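Local coordinates for protein KP700603 (PDB 5KVK) that is of unknown function but belongs to the competence-damaged protein (CinA) superfamily, some members of which are nicotinamide-nucleotide amidases, at residues G39-A44 and R156-A161; T125-W130 and I136-M141. All blocks are in the same frame, centred on the assembly; numbering follows the deposited sequence. Where two conformers were deposited one is given.

Contact 1: residues G39-A44 and R156-A161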
loop_
_atom_site.group_PDB
_atom_site.type_symbol
_atom_site.label_atom_id
_atom_site.label_comp_id
_atom_site.label_asym_id
_atom_site.label_seq_id
_atom_site.Cartn_x
_atom_site.Cartn_y
_atom_site.Cartn_z
ATOM N N GLY A 39 -0.458 4.383 -1.417
ATOM C CA GLY A 39 -1.041 3.075 -1.690
ATOM C C GLY A 39 -1.960 3.098 -2.891
ATOM O O GLY A 39 -2.465 2.033 -3.291
ATOM N N ASN A 40 -2.187 4.276 -3.496
ATOM C CA ASN A 40 -3.120 4.322 -4.630
ATOM C C ASN A 40 -2.535 3.703 -5.892
ATOM O O ASN A 40 -3.311 3.243 -6.734
ATOM C CB ASN A 40 -3.560 5.762 -4.928
ATOM C CG ASN A 40 -4.577 6.278 -3.886
ATOM O OD1 ASN A 40 -5.749 5.845 -3.849
ATOM N ND2 ASN A 40 -4.108 7.122 -2.983
ATOM N N LEU A 41 -1.210 3.644 -6.029
ATOM C CA LEU A 41 -0.655 2.923 -7.180
ATOM C C LEU A 41 -0.874 1.425 -6.999
ATOM O O LEU A 41 -1.377 0.750 -7.909
ATOM C CB LEU A 41 0.842 3.224 -7.360
ATOM C CG LEU A 41 1.500 2.406 -8.507
ATOM C CD1 LEU A 41 0.778 2.616 -9.868
ATOM C CD2 LEU A 41 3.017 2.725 -8.577
ATOM N N ALA A 42 -0.530 0.904 -5.805
ATOM C CA ALA A 42 -0.811 -0.502 -5.492
ATOM C C ALA A 42 -2.286 -0.790 -5.722
ATOM O O ALA A 42 -2.628 -1.838 -6.279
ATOM C CB ALA A 42 -0.421 -0.848 -4.048
ATOM N N ALA A 43 -3.162 0.145 -5.331
ATOM C CA ALA A 43 -4.595 -0.075 -5.455
ATOM C C ALA A 43 -4.983 -0.221 -6.914
ATOM O O ALA A 43 -5.819 -1.063 -7.249
ATOM C CB ALA A 43 -5.382 1.068 -4.810
ATOM N N ALA A 44 -4.342 0.554 -7.804
ATOM C CA ALA A 44 -4.697 0.470 -9.214
ATOM C C ALA A 44 -4.288 -0.880 -9.784
ATOM O O ALA A 44 -5.051 -1.484 -10.584
ATOM C CB ALA A 44 -4.047 1.609 -10.006
ATOM N N ARG A 156 -1.136 7.819 -12.431
ATOM C CA ARG A 156 -1.245 7.594 -13.867
ATOM C C ARG A 156 0.083 7.837 -14.560
ATOM O O ARG A 156 0.476 7.058 -15.427
ATOM C CB ARG A 156 -2.339 8.470 -14.485
ATOM C CG ARG A 156 -3.728 7.885 -14.272
ATOM C CD ARG A 156 -4.802 8.603 -15.068
ATOM N NE ARG A 156 -4.886 10.001 -14.670
ATOM C CZ ARG A 156 -5.709 10.478 -13.750
ATOM N NH1 ARG A 156 -6.540 9.688 -13.092
ATOM N NH2 ARG A 156 -5.664 11.766 -13.475
ATOM N N PHE A 157 0.800 8.916 -14.179
ATOM C CA PHE A 157 2.098 9.152 -14.811
ATOM C C PHE A 157 3.049 7.969 -14.606
ATOM O O PHE A 157 3.762 7.571 -15.546
ATOM C CB PHE A 157 2.737 10.432 -14.293
ATOM C CG PHE A 157 4.042 10.761 -15.000
ATOM C CD1 PHE A 157 5.265 10.601 -14.345
ATOM C CD2 PHE A 157 4.027 11.206 -16.324
ATOM C CE1 PHE A 157 6.468 10.908 -15.024
ATOM C CE2 PHE A 157 5.215 11.482 -16.989
ATOM C CZ PHE A 157 6.429 11.312 -16.329
ATOM N N ALA A 158 3.071 7.396 -13.394
ATOM C CA ALA A 158 3.974 6.265 -13.129
ATOM C C ALA A 158 3.708 5.147 -14.132
ATOM O O ALA A 158 4.638 4.559 -14.719
ATOM C CB ALA A 158 3.763 5.780 -11.698
ATOM N N MET A 159 2.422 4.881 -14.396
ATOM C CA MET A 159 2.057 3.742 -15.246
ATOM C C MET A 159 2.239 4.074 -16.712
ATOM O O MET A 159 2.733 3.228 -17.480
ATOM C CB MET A 159 0.620 3.295 -14.979
ATOM C CG MET A 159 0.446 2.651 -13.552
ATOM S SD MET A 159 1.567 1.288 -13.347
ATOM C CE MET A 159 0.708 0.132 -14.407
ATOM N N ALA A 160 1.871 5.306 -17.102
ATOM C CA ALA A 160 1.988 5.696 -18.517
ATOM C C ALA A 160 3.459 5.706 -18.960
ATOM O O ALA A 160 3.806 5.211 -20.035
ATOM C CB ALA A 160 1.386 7.059 -18.732
ATOM N N ALA A 161 4.343 6.199 -18.089
ATOM C CA ALA A 161 5.782 6.193 -18.382
ATOM C C ALA A 161 6.326 4.776 -18.419
ATOM O O ALA A 161 7.136 4.437 -19.293
ATOM C CB ALA A 161 6.501 7.011 -17.318
#

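Contact 2: residues T125-W130 and I136-M141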
loop_
_atom_site.group_PDB
_atom_site.type_symbol
_atom_site.label_atom_id
_atom_site.label_comp_id
_atom_site.label_asym_id
_atom_site.label_seq_id
_atom_site.Cartn_x
_atom_site.Cartn_y
_atom_site.Cartn_z
ATOM N N THR A 125 5.154 18.655 -6.382
ATOM C CA THR A 125 6.397 18.067 -6.847
ATOM C C THR A 125 6.524 16.591 -6.456
ATOM O O THR A 125 6.375 16.211 -5.281
ATOM C CB THR A 125 7.575 18.861 -6.286
ATOM O OG1 THR A 125 7.485 20.262 -6.655
ATOM C CG2 THR A 125 8.898 18.284 -6.808
ATOM N N VAL A 126 6.818 15.763 -7.444
ATOM C CA VAL A 126 6.875 14.320 -7.239
ATOM C C VAL A 126 8.073 13.757 -8.024
ATOM O O VAL A 126 8.215 13.989 -9.238
ATOM C CB VAL A 126 5.579 13.605 -7.689
ATOM C CG1 VAL A 126 5.683 12.152 -7.408
ATOM C CG2 VAL A 126 4.281 14.137 -7.023
ATOM N N TRP A 127 8.922 12.990 -7.349
ATOM C CA TRP A 127 10.006 12.244 -7.993
ATOM C C TRP A 127 9.582 10.799 -8.225
ATOM O O TRP A 127 8.938 10.194 -7.360
ATOM C CB TRP A 127 11.248 12.233 -7.086
ATOM C CG TRP A 127 12.193 13.376 -7.374
ATOM C CD1 TRP A 127 12.290 14.545 -6.668
ATOM C CD2 TRP A 127 13.150 13.456 -8.448
ATOM N NE1 TRP A 127 13.293 15.355 -7.228
ATOM C CE2 TRP A 127 13.818 14.711 -8.323
ATOM C CE3 TRP A 127 13.521 12.593 -9.495
ATOM C CZ2 TRP A 127 14.838 15.111 -9.201
ATOM C CZ3 TRP A 127 14.521 13.006 -10.374
ATOM C CH2 TRP A 127 15.166 14.252 -10.223
ATOM N N PHE A 128 9.986 10.252 -9.364
ATOM C CA PHE A 128 9.718 8.883 -9.756
ATOM C C PHE A 128 11.019 8.155 -10.065
ATOM O O PHE A 128 11.955 8.736 -10.640
ATOM C CB PHE A 128 8.866 8.839 -11.015
ATOM C CG PHE A 128 7.528 9.518 -10.881
ATOM C CD1 PHE A 128 7.413 10.921 -11.000
ATOM C CD2 PHE A 128 6.394 8.752 -10.630
ATOM C CE1 PHE A 128 6.145 11.533 -10.869
ATOM C CE2 PHE A 128 5.142 9.359 -10.497
ATOM C CZ PHE A 128 5.033 10.740 -10.607
ATOM N N ALA A 129 11.041 6.876 -9.742
ATOM C CA ALA A 129 12.060 5.980 -10.303
ATOM C C ALA A 129 11.386 4.736 -10.855
ATOM O O ALA A 129 10.448 4.181 -10.243
ATOM C CB ALA A 129 13.083 5.622 -9.234
ATOM N N TRP A 130 11.903 4.260 -11.985
ATOM C CA TRP A 130 11.539 2.986 -12.570
ATOM C C TRP A 130 12.833 2.198 -12.643
ATOM O O TRP A 130 13.780 2.621 -13.306
ATOM C CB TRP A 130 10.942 3.172 -13.977
ATOM C CG TRP A 130 9.723 4.045 -14.079
ATOM C CD1 TRP A 130 8.384 3.642 -14.133
ATOM C CD2 TRP A 130 9.713 5.464 -14.135
ATOM N NE1 TRP A 130 7.556 4.772 -14.222
ATOM C CE2 TRP A 130 8.350 5.885 -14.209
ATOM C CE3 TRP A 130 10.731 6.444 -14.136
ATOM C CZ2 TRP A 130 7.990 7.227 -14.277
ATOM C CZ3 TRP A 130 10.383 7.774 -14.223
ATOM C CH2 TRP A 130 9.020 8.159 -14.332
ATOM N N ILE A 136 18.201 1.993 -13.444
ATOM C CA ILE A 136 17.221 2.934 -12.890
ATOM C C ILE A 136 17.096 4.146 -13.811
ATOM O O ILE A 136 18.104 4.767 -14.210
ATOM C CB ILE A 136 17.588 3.365 -11.454
ATOM C CG1 ILE A 136 17.870 2.141 -10.573
ATOM C CG2 ILE A 136 16.486 4.231 -10.909
ATOM C CD1 ILE A 136 18.395 2.480 -9.142
ATOM N N GLU A 137 15.866 4.471 -14.167
ATOM C CA GLU A 137 15.601 5.761 -14.787
ATOM C C GLU A 137 14.751 6.593 -13.828
ATOM O O GLU A 137 13.943 6.053 -13.066
ATOM C CB GLU A 137 14.881 5.595 -16.120
ATOM C CG GLU A 137 15.703 4.734 -17.100
ATOM C CD GLU A 137 15.228 4.805 -18.549
ATOM O OE1 GLU A 137 14.011 4.658 -18.813
ATOM O OE2 GLU A 137 16.100 5.036 -19.427
ATOM N N THR A 138 14.912 7.925 -13.879
ATOM C CA THR A 138 14.180 8.768 -12.914
ATOM C C THR A 138 13.547 9.974 -13.614
ATOM O O THR A 138 13.908 10.326 -14.746
ATOM C CB THR A 138 15.086 9.317 -11.828
ATOM O OG1 THR A 138 16.095 10.148 -12.415
ATOM C CG2 THR A 138 15.757 8.184 -11.011
ATOM N N GLN A 139 12.633 10.637 -12.900
ATOM C CA GLN A 139 11.968 11.815 -13.460
ATOM C C GLN A 139 11.336 12.624 -12.344
ATOM O O GLN A 139 10.646 12.037 -11.508
ATOM C CB GLN A 139 10.861 11.416 -14.466
ATOM C CG GLN A 139 10.099 12.624 -15.084
ATOM C CD GLN A 139 11.002 13.424 -15.994
ATOM O OE1 GLN A 139 11.566 12.866 -16.935
ATOM N NE2 GLN A 139 11.174 14.724 -15.707
ATOM N N ARG A 140 11.531 13.959 -12.390
ATOM C CA ARG A 140 10.772 14.877 -11.538
ATOM C C ARG A 140 9.603 15.462 -12.313
ATOM O O ARG A 140 9.771 15.938 -13.450
ATOM C CB ARG A 140 11.638 16.016 -10.998
ATOM C CG ARG A 140 11.005 16.665 -9.731
ATOM C CD ARG A 140 11.857 17.805 -9.288
ATOM N NE ARG A 140 11.785 18.850 -10.293
ATOM C CZ ARG A 140 12.439 19.998 -10.217
ATOM N NH1 ARG A 140 13.251 20.229 -9.193
ATOM N NH2 ARG A 140 12.312 20.896 -11.185
ATOM N N MET A 141 8.445 15.507 -11.657
ATOM C CA MET A 141 7.282 16.218 -12.178
ATOM C C MET A 141 6.780 17.208 -11.133
ATOM O O MET A 141 7.071 17.081 -9.947
ATOM C CB MET A 141 6.158 15.245 -12.576
ATOM C CG MET A 141 6.619 14.194 -13.612
ATOM S SD MET A 141 6.892 14.895 -15.203
ATOM C CE MET A 141 5.241 15.289 -15.806
#

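Contact 1: residues G39-A44 and R156-A161
Leu41 of helix 40-46 meets Ala158 and Met159 of helix 147-165 in the apolar layer of an alpha/beta fold, where helices lie against a mixed sheet. No hydrogen bond crosses between the two helices, and their backbones stay well apart: the nearest pair of CA atoms, those of Leu41 and Arg156, is 8.2 Å apart. Side chains alone span the gap. Leu41 reaches out because its CG lies opposite the backbone N (chi1 176°), which sends the isobutyl group toward the longer helix, and its two methyls then divide the work. CD1 goes to the methionine, while CD2 approaches the CB methyl of Ala158 more loosely, at 4.4 Å. Met159 comes from the other side with a chain that does not extend: chi1 (-68°) sets CG beside the backbone N and the bend at chi2 (-56°) brings SD back, so that CG and SD both lie alongside CD1 of Leu41; the further bend at chi3 carries CE away from it. The two side chains cross at a slant instead of meeting end to end.

The same side chains serve neighbouring elements. Leu41 also packs on Ile106 and Ile108 of strand 104-110 and on Val155, one turn before Met159 on the long helix, while Met159 touches Leu15 and Val19 of helix 12-26. At the start of the short helix, Gly39 occupies the N-cap position, and the carboxylate of Glu34 accepts hydrogen bonds from the N atoms of Leu41 and Ala42, holding the first turn from which the leucine projects. All three touching residues are buried, and the closest approaches are those of CD1 of Leu41, 3.7 Å from CG of Met159 and 3.8 Å from its SD.

Contact 2: residues T125-W130 and I136-M141
The antiparallel beta hairpin of strands 125-132 and 135-142 lies at one margin of the sheet, strand 135-142 outermost, and here its strands run at 161° to each other. In three hydrogen-bonded pairs, Val126 with Met141, Phe128 with Gln139 and Trp130 with Glu137, each residue gives one N-H and accepts one. The central pair is bent, N-H...O being 152° from Phe128 N to Gln139 O, whereas both bonds of the Trp130 pair are nearly straight.

On one side of the sheet, Trp127 lies flat beneath the aliphatic part of Arg140. CB of Arg140 sits 3.7 Å from the centroid of the six-membered ring of Trp127, almost on its normal, a CH-pi contact. With CG of the arginine set opposite its own N (chi1 -159°), the chain continues across the indole, bringing CD of Arg140 to 3.5 Å from NE1 of Trp127. Thr138 OG1 stands at the edge of this indole and is hydrogen-bonded to Glu86.

On the other side, Trp130 swings its ring across to the partner strand and presents an edge: CZ3 of Trp130 is 3.7 Å from CB of Gln139. The indole N-H is spent on Ala158 O of helix 147-165. Gln139, bent at chi2, turns its amide onto its own strand, NE2 giving a straight 2.9 Å bond to Arg140 O from above the carbonyl plane. Phe128 CE1 touches Met141 CG at 3.9 Å.

The hairpin thus joins matched backbone bonds to aromatic groups that use the aliphatic portions of polar side chains as apolar surface, while OE1 of Glu137 forms a salt bridge with NZ of Lys165.

Overall arrangement
From the N terminus, the chain first forms helix 12-26 and strand 30-34, then enters helix 40-46, the earlier half of contact 1. More than a hundred residues follow before helix 147-165 closes that loop. Contact 2 is nested inside it: a short hairpin whose second strand leads on to the closing helix. Contact 1 thus ties an early helix to a late one over the sheet, whereas contact 2 joins sequence neighbours at its margin. Their centres are 13 Å apart, and segment 156-161 bridges them, its Phe157 meeting Phe128 edge-to-face and Ala161 packing against Trp130, while Ala158 and Met159 face helix 40-46.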